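Side-chain contacts in caspase Nc subunit 1 (PDB 2FP3), which acts as an initiator cysteine protease of apoptosis in Drosophila, switching on the caspase cascade that carries out programmed cell death: residues M66-D71 with R77-A82; V106-F111 with S153-Q158; M135-S140 with K146-D151; K159-F164 with V235-T240. The protein carries 2 engineered substitutions. All coordinates share one frame; numbering follows the deposited sequence.

Contact 1 of 4, residues M66-D71 with R77-A82; sequences MVNIMD and RRRIGA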
loop_
_atom_site.group_PDB
_atom_site.type_symbol
_atom_site.label_atom_id
_atom_site.label_comp_id
_atom_site.label_asym_id
_atom_site.label_seq_id
_atom_site.Cartn_x
_atom_site.Cartn_y
_atom_site.Cartn_z
ATOM N N MET A 66 5.176 6.001 -1.373
ATOM C CA MET A 66 5.819 5.111 -0.419
ATOM C C MET A 66 6.552 5.892 0.655
ATOM O O MET A 66 7.464 6.655 0.358
ATOM C CB MET A 66 6.811 4.192 -1.118
ATOM C CG MET A 66 7.053 2.912 -0.351
ATOM S SD MET A 66 8.731 2.314 -0.458
ATOM C CE MET A 66 8.837 1.872 -2.158
ATOM N N VAL A 67 6.150 5.702 1.905
ATOM C CA VAL A 67 6.788 6.391 3.017
ATOM C C VAL A 67 7.321 5.365 4.027
ATOM O O VAL A 67 6.555 4.724 4.742
ATOM C CB VAL A 67 5.790 7.341 3.703
ATOM C CG1 VAL A 67 6.409 7.938 4.955
ATOM C CG2 VAL A 67 5.369 8.434 2.731
ATOM N N ASN A 68 8.640 5.207 4.062
ATOM C CA ASN A 68 9.284 4.258 4.965
ATOM C C ASN A 68 10.041 5.007 6.069
ATOM O O ASN A 68 11.169 5.461 5.861
ATOM C CB ASN A 68 10.260 3.377 4.176
ATOM C CG ASN A 68 10.540 2.048 4.858
ATOM O OD1 ASN A 68 10.203 1.850 6.026
ATOM N ND2 ASN A 68 11.169 1.130 4.129
ATOM N N ILE A 69 9.412 5.145 7.233
ATOM C CA ILE A 69 10.019 5.830 8.377
ATOM C C ILE A 69 10.853 4.815 9.159
ATOM O O ILE A 69 10.339 3.776 9.577
ATOM C CB ILE A 69 8.935 6.404 9.313
ATOM C CG1 ILE A 69 7.998 7.318 8.522
ATOM C CG2 ILE A 69 9.577 7.160 10.463
ATOM C CD1 ILE A 69 6.860 7.881 9.341
ATOM N N MET A 70 12.131 5.104 9.373
ATOM C CA MET A 70 12.961 4.146 10.087
ATOM C C MET A 70 13.848 4.699 11.190
ATOM O O MET A 70 14.719 3.996 11.693
ATOM C CB MET A 70 13.805 3.360 9.088
ATOM C CG MET A 70 14.583 4.224 8.123
ATOM S SD MET A 70 15.303 3.219 6.824
ATOM C CE MET A 70 16.705 2.511 7.700
ATOM N N ASP A 71 13.622 5.948 11.577
ATOM C CA ASP A 71 14.411 6.559 12.641
ATOM C C ASP A 71 13.504 7.264 13.634
ATOM O O ASP A 71 12.617 8.030 13.253
ATOM C CB ASP A 71 15.428 7.545 12.061
ATOM C CG ASP A 71 16.637 6.847 11.454
ATOM O OD1 ASP A 71 17.452 7.536 10.805
ATOM O OD2 ASP A 71 16.783 5.619 11.627
ATOM N N ARG A 77 14.582 2.015 18.519
ATOM C CA ARG A 77 13.472 1.494 17.735
ATOM C C ARG A 77 13.805 1.504 16.247
ATOM O O ARG A 77 12.932 1.298 15.405
ATOM C CB ARG A 77 12.212 2.325 17.980
ATOM C CG ARG A 77 11.860 2.510 19.445
ATOM C CD ARG A 77 10.429 2.992 19.607
ATOM N NE ARG A 77 9.474 1.968 19.194
ATOM C CZ ARG A 77 8.152 2.106 19.259
ATOM N NH1 ARG A 77 7.625 3.231 19.722
ATOM N NH2 ARG A 77 7.360 1.115 18.868
ATOM N N ARG A 78 15.073 1.746 15.932
ATOM C CA ARG A 78 15.527 1.784 14.548
ATOM C C ARG A 78 15.126 0.518 13.797
ATOM O O ARG A 78 15.666 -0.556 14.050
ATOM C CB ARG A 78 17.047 1.942 14.502
ATOM C CG ARG A 78 17.627 1.892 13.101
ATOM C CD ARG A 78 19.140 1.986 13.132
ATOM N NE ARG A 78 19.719 1.903 11.796
ATOM C CZ ARG A 78 21.022 1.963 11.545
ATOM N NH1 ARG A 78 21.884 2.106 12.543
ATOM N NH2 ARG A 78 21.465 1.880 10.298
ATOM N N ARG A 79 14.181 0.654 12.870
ATOM C CA ARG A 79 13.712 -0.478 12.077
ATOM C C ARG A 79 14.766 -0.927 11.071
ATOM O O ARG A 79 14.751 -0.506 9.914
ATOM C CB ARG A 79 12.425 -0.108 11.333
ATOM C CG ARG A 79 11.190 -0.009 12.217
ATOM C CD ARG A 79 9.974 0.445 11.418
ATOM N NE ARG A 79 9.807 -0.338 10.196
ATOM C CZ ARG A 79 9.754 0.189 8.977
ATOM N NH1 ARG A 79 9.846 1.501 8.817
ATOM N NH2 ARG A 79 9.631 -0.598 7.915
ATOM N N ILE A 80 15.680 -1.784 11.516
ATOM C CA ILE A 80 16.737 -2.287 10.648
ATOM C C ILE A 80 16.173 -3.326 9.686
ATOM O O ILE A 80 15.486 -4.261 10.098
ATOM C CB ILE A 80 17.886 -2.910 11.474
ATOM C CG1 ILE A 80 18.542 -1.825 12.336
ATOM C CG2 ILE A 80 18.911 -3.556 10.545
ATOM C CD1 ILE A 80 19.717 -2.308 13.159
ATOM N N GLY A 81 16.468 -3.152 8.402
ATOM C CA GLY A 81 15.968 -4.067 7.391
ATOM C C GLY A 81 14.832 -3.434 6.605
ATOM O O GLY A 81 14.346 -3.997 5.624
ATOM N N ALA A 82 14.413 -2.249 7.040
ATOM C CA ALA A 82 13.328 -1.525 6.392
ATOM C C ALA A 82 13.649 -1.168 4.945
ATOM O O ALA A 82 12.791 -1.294 4.066
ATOM C CB ALA A 82 13.004 -0.262 7.181
#
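Met70 and Arg79 face each other with CA atoms 5.1 Å apart, where the chain leaving strand 62-68 passes the turn that leads into helix 82-95, without a backbone hydrogen bond between the segments. Arg79 carries the polar part of the contact, while Met70 CB packs on Ala82 CB at 4.2 Å. A bend at the CG-CD bond of Arg79 (chi3 50°) turns the guanidinium end-on toward Asn68, and both terminal nitrogens reach one oxygen: NH1 lies 2.8 Å from Asn68 OD1, almost in line with the C=O bond, while NH2 meets a lone pair of that OD1 at 3.1 Å. The amide and guanidinium planes are 34° apart. NH1 also donates to Ile69 O, modelled doubtfully short. Ala82 CB lies over the rim of one guanidinium face, and Phe183 adds a cation-pi contact. The Asn68 amide also donates: ND2 is 2.9 Å from Ala82 O, approaching from above the carbonyl plane, and bonds Ser86 OG. Arg79 probably corresponds to the arginine that lines the S1 pocket of caspases. Its partners here are neutral carbonyl oxygens, which fix its rotation but do not offset its charge, leaving it probably attractive to an anion.

Contact 2 of 4, residues V106-F111 with S153-Q158; sequences VNQDQF and SVVDMQ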
loop_
_atom_site.group_PDB
_atom_site.type_symbol
_atom_site.label_atom_id
_atom_site.label_comp_id
_atom_site.label_asym_id
_atom_site.label_seq_id
_atom_site.Cartn_x
_atom_site.Cartn_y
_atom_site.Cartn_z
ATOM N N VAL A 106 10.084 11.250 7.934
ATOM C CA VAL A 106 9.343 12.498 7.853
ATOM C C VAL A 106 8.521 12.643 9.119
ATOM O O VAL A 106 8.183 11.649 9.764
ATOM C CB VAL A 106 8.395 12.548 6.614
ATOM C CG1 VAL A 106 9.207 12.563 5.339
ATOM C CG2 VAL A 106 7.449 11.369 6.621
ATOM N N ASN A 107 8.217 13.883 9.479
ATOM C CA ASN A 107 7.434 14.164 10.674
ATOM C C ASN A 107 5.958 14.309 10.332
ATOM O O ASN A 107 5.587 14.413 9.167
ATOM C CB ASN A 107 7.933 15.447 11.342
ATOM C CG ASN A 107 7.837 16.653 10.431
ATOM O OD1 ASN A 107 6.753 17.027 9.986
ATOM N ND2 ASN A 107 8.978 17.267 10.145
ATOM N N GLN A 108 5.124 14.320 11.361
ATOM C CA GLN A 108 3.690 14.446 11.179
ATOM C C GLN A 108 3.337 15.571 10.213
ATOM O O GLN A 108 2.469 15.415 9.352
ATOM C CB GLN A 108 3.020 14.707 12.525
ATOM C CG GLN A 108 1.516 14.798 12.453
ATOM C CD GLN A 108 0.885 14.927 13.818
ATOM O OE1 GLN A 108 1.250 14.212 14.754
ATOM N NE2 GLN A 108 -0.079 15.830 13.940
ATOM N N ASP A 109 4.016 16.700 10.355
ATOM C CA ASP A 109 3.749 17.852 9.510
ATOM C C ASP A 109 4.183 17.640 8.064
ATOM O O ASP A 109 3.459 17.991 7.139
ATOM C CB ASP A 109 4.438 19.090 10.082
ATOM C CG ASP A 109 3.987 20.366 9.409
ATOM O OD1 ASP A 109 2.773 20.658 9.454
ATOM O OD2 ASP A 109 4.841 21.075 8.833
ATOM N N GLN A 110 5.365 17.077 7.861
ATOM C CA GLN A 110 5.854 16.841 6.509
ATOM C C GLN A 110 4.986 15.800 5.808
ATOM O O GLN A 110 4.617 15.959 4.642
ATOM C CB GLN A 110 7.297 16.352 6.549
ATOM C CG GLN A 110 8.275 17.336 7.154
ATOM C CD GLN A 110 9.691 16.789 7.187
ATOM O OE1 GLN A 110 9.939 15.711 7.732
ATOM N NE2 GLN A 110 10.628 17.531 6.603
ATOM N N PHE A 111 4.651 14.740 6.533
ATOM C CA PHE A 111 3.842 13.671 5.977
ATOM C C PHE A 111 2.570 14.156 5.314
ATOM O O PHE A 111 2.305 13.824 4.164
ATOM C CB PHE A 111 3.460 12.650 7.046
ATOM C CG PHE A 111 2.580 11.558 6.524
ATOM C CD1 PHE A 111 3.083 10.616 5.638
ATOM C CD2 PHE A 111 1.231 11.538 6.826
ATOM C CE1 PHE A 111 2.257 9.681 5.052
ATOM C CE2 PHE A 111 0.394 10.605 6.244
ATOM C CZ PHE A 111 0.908 9.672 5.351
ATOM N N SER A 153 6.168 11.987 17.052
ATOM C CA SER A 153 4.771 12.399 17.158
ATOM C C SER A 153 3.809 11.314 16.653
ATOM O O SER A 153 4.215 10.381 15.961
ATOM C CB SER A 153 4.544 13.696 16.383
ATOM O OG SER A 153 4.823 13.524 15.006
ATOM N N VAL A 154 2.532 11.451 16.999
ATOM C CA VAL A 154 1.521 10.478 16.604
ATOM C C VAL A 154 0.264 11.117 16.014
ATOM O O VAL A 154 -0.004 12.300 16.231
ATOM C CB VAL A 154 1.112 9.610 17.804
ATOM C CG1 VAL A 154 2.320 8.854 18.331
ATOM C CG2 VAL A 154 0.523 10.479 18.887
ATOM N N VAL A 155 -0.504 10.319 15.275
ATOM C CA VAL A 155 -1.732 10.787 14.635
ATOM C C VAL A 155 -2.747 9.655 14.556
ATOM O O VAL A 155 -2.370 8.484 14.480
ATOM C CB VAL A 155 -1.471 11.248 13.185
ATOM C CG1 VAL A 155 -2.718 11.899 12.614
ATOM C CG2 VAL A 155 -0.300 12.190 13.136
ATOM N N ASP A 156 -4.031 10.005 14.569
ATOM C CA ASP A 156 -5.088 9.007 14.453
ATOM C C ASP A 156 -5.066 8.520 13.014
ATOM O O ASP A 156 -5.160 9.321 12.086
ATOM C CB ASP A 156 -6.466 9.616 14.736
ATOM C CG ASP A 156 -6.815 9.638 16.210
ATOM O OD1 ASP A 156 -7.961 10.008 16.540
ATOM O OD2 ASP A 156 -5.953 9.287 17.040
ATOM N N MET A 157 -4.941 7.216 12.817
ATOM C CA MET A 157 -4.925 6.699 11.461
ATOM C C MET A 157 -6.193 7.155 10.749
ATOM O O MET A 157 -6.234 7.267 9.524
ATOM C CB MET A 157 -4.832 5.180 11.460
ATOM C CG MET A 157 -4.526 4.633 10.090
ATOM S SD MET A 157 -3.720 3.057 10.179
ATOM C CE MET A 157 -5.156 1.966 10.261
ATOM N N GLN A 158 -7.229 7.418 11.529
ATOM C CA GLN A 158 -8.482 7.895 10.974
ATOM C C GLN A 158 -8.180 9.173 10.190
ATOM O O GLN A 158 -8.681 9.367 9.090
ATOM C CB GLN A 158 -9.473 8.204 12.099
ATOM C CG GLN A 158 -10.707 7.325 12.119
ATOM C CD GLN A 158 -11.569 7.497 10.884
ATOM O OE1 GLN A 158 -11.224 7.026 9.803
ATOM N NE2 GLN A 158 -12.698 8.183 11.040
#
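Gln108, in the first turn of helix 108-119, reaches across to Ser153 and Val155 and supplies nearly all of the helix side of this small contact, which buries 156 Å². Its CB lies 3.3 Å from Ser153 OG, a hydroxyl whose polar partner is Asp151 OD2 rather than the glutamine. CG is set anti to the backbone N (chi1 -178°), and the chain stays extended from there, which carries it away from the serine and over the next inward-pointing residue. There CG comes to 3.3 Å from Val155 CG2, and CD passes the same methyl, the two side chains crossing at a slant. Both terminal amide atoms also lie by Val155 CG2. The tip ends beside the backbone: the atom modelled as OE1 is 2.7 Å from Val154 O. Two carbonyl oxygens would be unlikely neighbours at that distance, and the amide is probably turned over in the model, in which case a hydrogen bond to Val154 O may exist. Behind Gln108, the helix start is held by a capping box. Gln110 N donates to Asn107 OD1 from above the carbonyl plane, and in return Asn107 N donates to Gln110 OE1 on a lone pair, 3.1 Å away. Val155 also packs on Phe112 of the same helix and on Phe149 from the loop after strand 146-148. With serine committed to Asp151 and valine purely apolar, the aliphatic part of the glutamine supplies the packing, and any polar link between helix and strand rests on an uncertain amide orientation.

Contact 3 of 4, residues M135-S140 with K146-D151; sequences MTHGNS and KVEFRD. Engineered in segment 146-151: Arg150 (natural residue Cys).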
loop_
_atom_site.group_PDB
_atom_site.type_symbol
_atom_site.label_atom_id
_atom_site.label_comp_id
_atom_site.label_asym_id
_atom_site.label_seq_id
_atom_site.Cartn_x
_atom_site.Cartn_y
_atom_site.Cartn_z
ATOM N N MET A 135 5.082 2.753 6.052
ATOM C CA MET A 135 5.739 1.796 6.928
ATOM C C MET A 135 6.370 2.506 8.110
ATOM O O MET A 135 7.344 3.239 7.959
ATOM C CB MET A 135 6.792 1.018 6.141
ATOM C CG MET A 135 6.172 0.198 5.037
ATOM S SD MET A 135 7.345 -0.416 3.853
ATOM C CE MET A 135 7.782 1.124 2.996
ATOM N N THR A 136 5.791 2.288 9.287
ATOM C CA THR A 136 6.271 2.894 10.523
ATOM C C THR A 136 5.783 2.067 11.715
ATOM O O THR A 136 5.359 0.926 11.553
ATOM C CB THR A 136 5.736 4.325 10.660
ATOM O OG1 THR A 136 6.224 4.915 11.872
ATOM C CG2 THR A 136 4.223 4.306 10.688
ATOM N N HIS A 137 5.852 2.643 12.910
ATOM C CA HIS A 137 5.392 1.966 14.116
ATOM C C HIS A 137 3.970 2.433 14.422
ATOM O O HIS A 137 3.628 3.596 14.195
ATOM C CB HIS A 137 6.307 2.294 15.299
ATOM C CG HIS A 137 7.690 1.733 15.172
ATOM N ND1 HIS A 137 7.932 0.408 14.881
ATOM C CD2 HIS A 137 8.904 2.307 15.342
ATOM C CE1 HIS A 137 9.235 0.190 14.879
ATOM N NE2 HIS A 137 9.848 1.326 15.156
ATOM N N GLY A 138 3.146 1.524 14.935
ATOM C CA GLY A 138 1.771 1.868 15.259
ATOM C C GLY A 138 1.408 1.599 16.707
ATOM O O GLY A 138 1.862 0.622 17.305
ATOM N N ASN A 139 0.573 2.464 17.272
ATOM C CA ASN A 139 0.153 2.330 18.663
ATOM C C ASN A 139 -1.375 2.242 18.752
ATOM O O ASN A 139 -2.086 2.786 17.906
ATOM C CB ASN A 139 0.677 3.527 19.463
ATOM C CG ASN A 139 0.649 3.290 20.958
ATOM O OD1 ASN A 139 1.079 2.242 21.439
ATOM N ND2 ASN A 139 0.158 4.273 21.703
ATOM N N SER A 140 -1.874 1.554 19.779
ATOM C CA SER A 140 -3.315 1.382 19.966
ATOM C C SER A 140 -3.860 2.091 21.205
ATOM O O SER A 140 -4.436 1.455 22.088
ATOM C CB SER A 140 -3.654 -0.109 20.053
ATOM O OG SER A 140 -3.156 -0.816 18.931
ATOM N N LYS A 146 -3.110 4.790 16.324
ATOM C CA LYS A 146 -2.216 5.886 15.975
ATOM C C LYS A 146 -1.003 5.457 15.152
ATOM O O LYS A 146 -0.685 4.274 15.058
ATOM C CB LYS A 146 -1.748 6.595 17.249
ATOM C CG LYS A 146 -2.879 7.187 18.085
ATOM C CD LYS A 146 -2.345 7.882 19.330
ATOM C CE LYS A 146 -3.468 8.490 20.157
ATOM N NZ LYS A 146 -2.947 9.158 21.383
ATOM N N VAL A 147 -0.327 6.440 14.565
ATOM C CA VAL A 147 0.848 6.179 13.744
ATOM C C VAL A 147 1.975 7.129 14.132
ATOM O O VAL A 147 1.756 8.328 14.285
ATOM C CB VAL A 147 0.514 6.356 12.238
ATOM C CG1 VAL A 147 1.752 6.184 11.397
ATOM C CG2 VAL A 147 -0.536 5.345 11.818
ATOM N N GLU A 148 3.179 6.583 14.296
ATOM C CA GLU A 148 4.359 7.370 14.667
ATOM C C GLU A 148 5.137 7.888 13.468
ATOM O O GLU A 148 5.112 7.290 12.389
ATOM C CB GLU A 148 5.344 6.536 15.483
ATOM C CG GLU A 148 5.086 6.403 16.954
ATOM C CD GLU A 148 6.320 5.891 17.668
ATOM O OE1 GLU A 148 7.236 6.701 17.926
ATOM O OE2 GLU A 148 6.384 4.676 17.945
ATOM N N PHE A 149 5.860 8.984 13.680
ATOM C CA PHE A 149 6.694 9.569 12.642
ATOM C C PHE A 149 8.101 9.781 13.208
ATOM O O PHE A 149 8.361 9.453 14.365
ATOM C CB PHE A 149 6.108 10.901 12.152
ATOM C CG PHE A 149 4.779 10.758 11.459
ATOM C CD1 PHE A 149 3.588 10.920 12.162
ATOM C CD2 PHE A 149 4.718 10.427 10.109
ATOM C CE1 PHE A 149 2.359 10.751 11.533
ATOM C CE2 PHE A 149 3.492 10.254 9.474
ATOM C CZ PHE A 149 2.311 10.415 10.186
ATOM N N ARG A 150 8.997 10.319 12.384
ATOM C CA ARG A 150 10.385 10.582 12.769
ATOM C C ARG A 150 10.525 11.327 14.101
ATOM O O ARG A 150 11.295 10.928 14.973
ATOM C CB ARG A 150 11.071 11.397 11.667
ATOM C CG ARG A 150 12.466 11.881 12.016
ATOM C CD ARG A 150 12.612 13.354 11.699
ATOM N NE ARG A 150 14.012 13.753 11.610
ATOM C CZ ARG A 150 14.423 14.957 11.221
ATOM N NH1 ARG A 150 13.540 15.893 10.885
ATOM N NH2 ARG A 150 15.720 15.223 11.155
ATOM N N ASP A 151 9.778 12.416 14.240
ATOM C CA ASP A 151 9.812 13.238 15.440
ATOM C C ASP A 151 9.139 12.567 16.637
ATOM O O ASP A 151 8.974 13.179 17.689
ATOM C CB ASP A 151 9.146 14.588 15.154
ATOM C CG ASP A 151 7.697 14.448 14.727
ATOM O OD1 ASP A 151 7.072 15.475 14.371
ATOM O OD2 ASP A 151 7.183 13.307 14.754
#
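Three backbone bonds and one hydroxyl bond join the two segments, and the tight part lies where Thr136, His137, Val147 and Glu148 meet. Glu148 N donates to His137 O at 3.0 Å, nearly straight with an angle of 170° at the hydrogen. Next to it, Gly138 faces Val147 as a non-hydrogen-bonded pair, their CA atoms 4.7 Å apart. Deeper in, Thr136 holds OG1 anti to its main-chain nitrogen (chi1 -179°), which directs the hydroxyl to Glu148 O, 2.7 Å away and above the carbonyl plane; OG1 also bonds Tyr72 OH. The solvent-side end is firm in its backbone but loose in its side chains. Asn139 and Lys146 form an antiparallel hydrogen-bonded pair, closed by a straight bond from Lys146 N to Asn139 O at 2.8 Å and by Asn139 N to Lys146 O. Their side chains share one face of the strand pair with only the CB atoms near each other, 4.5 Å apart, and the extended lysine chain leads away from Asn139. Glu148 lies at the border: OE2 sits 3.6 Å from His137 CB, but its carboxylate is paired with Arg77 in a salt bridge, while His137 NE2 bonds Arg77 O. This is the beta hairpin of the caspase fold that presents the active-site histidine, assigned here by similarity, followed by the glycine whose backbone N, in related caspases, contributes to the oxyanion hole.

Contact 4 of 4, residues K159-F164 with V235-T240; sequences KIKDHF and VCYANT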
loop_
_atom_site.group_PDB
_atom_site.type_symbol
_atom_site.label_atom_id
_atom_site.label_comp_id
_atom_site.label_asym_id
_atom_site.label_seq_id
_atom_site.Cartn_x
_atom_site.Cartn_y
_atom_site.Cartn_z
ATOM N N LYS A 159 -7.361 10.041 10.773
ATOM C CA LYS A 159 -6.987 11.295 10.131
ATOM C C LYS A 159 -6.477 10.968 8.734
ATOM O O LYS A 159 -6.994 11.471 7.737
ATOM C CB LYS A 159 -5.882 11.998 10.931
ATOM C CG LYS A 159 -5.474 13.377 10.408
ATOM C CD LYS A 159 -6.376 14.499 10.929
ATOM C CE LYS A 159 -7.811 14.391 10.420
ATOM N NZ LYS A 159 -8.677 15.496 10.929
ATOM N N ILE A 160 -5.467 10.107 8.678
ATOM C CA ILE A 160 -4.879 9.690 7.423
ATOM C C ILE A 160 -5.930 9.182 6.426
ATOM O O ILE A 160 -5.969 9.633 5.286
ATOM C CB ILE A 160 -3.828 8.596 7.664
ATOM C CG1 ILE A 160 -2.784 9.110 8.650
ATOM C CG2 ILE A 160 -3.162 8.207 6.354
ATOM C CD1 ILE A 160 -1.679 8.115 8.962
ATOM N N LYS A 161 -6.783 8.254 6.844
ATOM C CA LYS A 161 -7.807 7.733 5.940
ATOM C C LYS A 161 -8.700 8.849 5.412
ATOM O O LYS A 161 -8.957 8.935 4.209
ATOM C CB LYS A 161 -8.692 6.701 6.647
ATOM C CG LYS A 161 -7.963 5.472 7.138
ATOM C CD LYS A 161 -8.892 4.540 7.890
ATOM C CE LYS A 161 -8.104 3.399 8.508
ATOM N NZ LYS A 161 -8.981 2.374 9.134
ATOM N N ASP A 162 -9.168 9.696 6.323
ATOM C CA ASP A 162 -10.057 10.801 5.990
ATOM C C ASP A 162 -9.527 11.696 4.889
ATOM O O ASP A 162 -10.295 12.342 4.177
ATOM C CB ASP A 162 -10.342 11.624 7.245
ATOM C CG ASP A 162 -11.314 10.928 8.185
ATOM O OD1 ASP A 162 -11.185 9.701 8.383
ATOM O OD2 ASP A 162 -12.205 11.612 8.731
ATOM N N HIS A 163 -8.212 11.736 4.737
ATOM C CA HIS A 163 -7.640 12.560 3.695
ATOM C C HIS A 163 -8.162 12.140 2.324
ATOM O O HIS A 163 -8.191 12.939 1.392
ATOM C CB HIS A 163 -6.119 12.465 3.709
ATOM C CG HIS A 163 -5.469 13.267 2.628
ATOM N ND1 HIS A 163 -5.131 12.732 1.405
ATOM C CD2 HIS A 163 -5.175 14.588 2.556
ATOM C CE1 HIS A 163 -4.659 13.687 0.624
ATOM N NE2 HIS A 163 -4.676 14.824 1.298
ATOM N N PHE A 164 -8.597 10.890 2.210
ATOM C CA PHE A 164 -9.078 10.374 0.939
ATOM C C PHE A 164 -10.566 10.508 0.682
ATOM O O PHE A 164 -11.095 9.870 -0.222
ATOM C CB PHE A 164 -8.629 8.923 0.777
ATOM C CG PHE A 164 -7.135 8.769 0.736
ATOM C CD1 PHE A 164 -6.451 8.821 -0.475
ATOM C CD2 PHE A 164 -6.403 8.641 1.920
ATOM C CE1 PHE A 164 -5.050 8.748 -0.510
ATOM C CE2 PHE A 164 -5.003 8.566 1.899
ATOM C CZ PHE A 164 -4.327 8.620 0.681
ATOM N N VAL A 235 -8.036 -0.907 2.664
ATOM C CA VAL A 235 -7.094 -0.571 3.721
ATOM C C VAL A 235 -6.505 -1.900 4.150
ATOM O O VAL A 235 -7.204 -2.763 4.680
ATOM C CB VAL A 235 -7.775 0.117 4.917
ATOM C CG1 VAL A 235 -6.742 0.402 6.007
ATOM C CG2 VAL A 235 -8.414 1.423 4.461
ATOM N N CYS A 236 -5.212 -2.065 3.899
ATOM C CA CYS A 236 -4.521 -3.310 4.205
ATOM C C CYS A 236 -3.637 -3.208 5.436
ATOM O O CYS A 236 -2.955 -2.201 5.644
ATOM C CB CYS A 236 -3.699 -3.725 2.987
ATOM S SG CYS A 236 -4.657 -3.586 1.458
ATOM N N TYR A 237 -3.658 -4.259 6.245
ATOM C CA TYR A 237 -2.884 -4.316 7.476
ATOM C C TYR A 237 -2.126 -5.635 7.547
ATOM O O TYR A 237 -2.438 -6.576 6.826
ATOM C CB TYR A 237 -3.804 -4.277 8.694
ATOM C CG TYR A 237 -4.945 -3.292 8.646
ATOM C CD1 TYR A 237 -4.733 -1.946 8.920
ATOM C CD2 TYR A 237 -6.247 -3.720 8.376
ATOM C CE1 TYR A 237 -5.789 -1.041 8.936
ATOM C CE2 TYR A 237 -7.311 -2.824 8.385
ATOM C CZ TYR A 237 -7.075 -1.480 8.668
ATOM O OH TYR A 237 -8.110 -0.567 8.695
ATOM N N ALA A 238 -1.141 -5.695 8.436
ATOM C CA ALA A 238 -0.368 -6.914 8.660
ATOM C C ALA A 238 -0.750 -7.317 10.084
ATOM O O ALA A 238 0.098 -7.431 10.970
ATOM C CB ALA A 238 1.121 -6.627 8.568
ATOM N N ASN A 239 -2.050 -7.520 10.278
ATOM C CA ASN A 239 -2.644 -7.865 11.567
ATOM C C ASN A 239 -1.951 -8.950 12.387
ATOM O O ASN A 239 -2.226 -10.142 12.238
ATOM C CB ASN A 239 -4.110 -8.239 11.356
ATOM C CG ASN A 239 -4.970 -7.903 12.549
ATOM O OD1 ASN A 239 -4.987 -6.763 13.016
ATOM N ND2 ASN A 239 -5.700 -8.891 13.045
ATOM N N THR A 240 -1.056 -8.509 13.265
ATOM C CA THR A 240 -0.308 -9.383 14.159
ATOM C C THR A 240 0.294 -8.521 15.270
ATOM O O THR A 240 1.004 -7.547 15.006
ATOM C CB THR A 240 0.807 -10.148 13.416
ATOM O OG1 THR A 240 0.225 -11.237 12.686
ATOM C CG2 THR A 240 1.837 -10.695 14.396
#
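Lys161 stretches from helix 157-162 as an almost straight rod and crosses both Val235 and Tyr237 at about a right angle. With its CG anti to the carbonyl carbon (chi1 -62°) and every later torsion extended, it brings its ammonium group to the strand while the helix backbone stays well back, the nearest CA atoms, those of Lys161 and Val235, being 8.6 Å apart. NZ arrives at the edge of the tyrosine ring, near the ring plane, and donates to Tyr237 OH at 3.1 Å. One atom earlier, Lys161 CE rests 4.1 Å from Val235 CG1, where the lysine chain crosses the valine. The helix belongs to the beta-alpha-beta crossover between the neighbouring parallel strands 130-139 and 177-181 of the central caspase sheet, and strand 233-237 is the next strand beyond 177-181. Its other neighbour, strand 297-301, runs antiparallel and brings Asp299 beside the tyrosine, whose hydroxyl is hydrogen-bonded to Asp299 OD2. Tyr237 OH thus meets both a lysine and an aspartate, an arrangement that could polarise the phenol and that fixes where its ring edge lies. The side chain of Tyr237 comes about 4 Å from that of Ala184, nearest atoms, the residue at the position of the catalytic cysteine, changed in this structure.

In the fold
All four contacts reach the one central sheet. Contacts 1 and 3 meet at the active site, their centres 10 Å apart: Val67 O lies 2.8 Å from Met135 N, a probable hydrogen bond between neighbouring strands, and the nearest side-chain atoms of Arg79 and His137, the active-site histidine by similarity, are about 3 Å apart. Contact 2 is 8 Å from contact 3, centre to centre, and continues its hairpin outward, through Val155 O to Val147 N at 2.9 Å. Contact 4 shares helix 157-162 with contact 2, touching it where Met157 packs on Tyr237, through which it approaches the site from another strand, and reaches contact 3 through Val147 and Ile160. Contacts 1 and 4 do not touch.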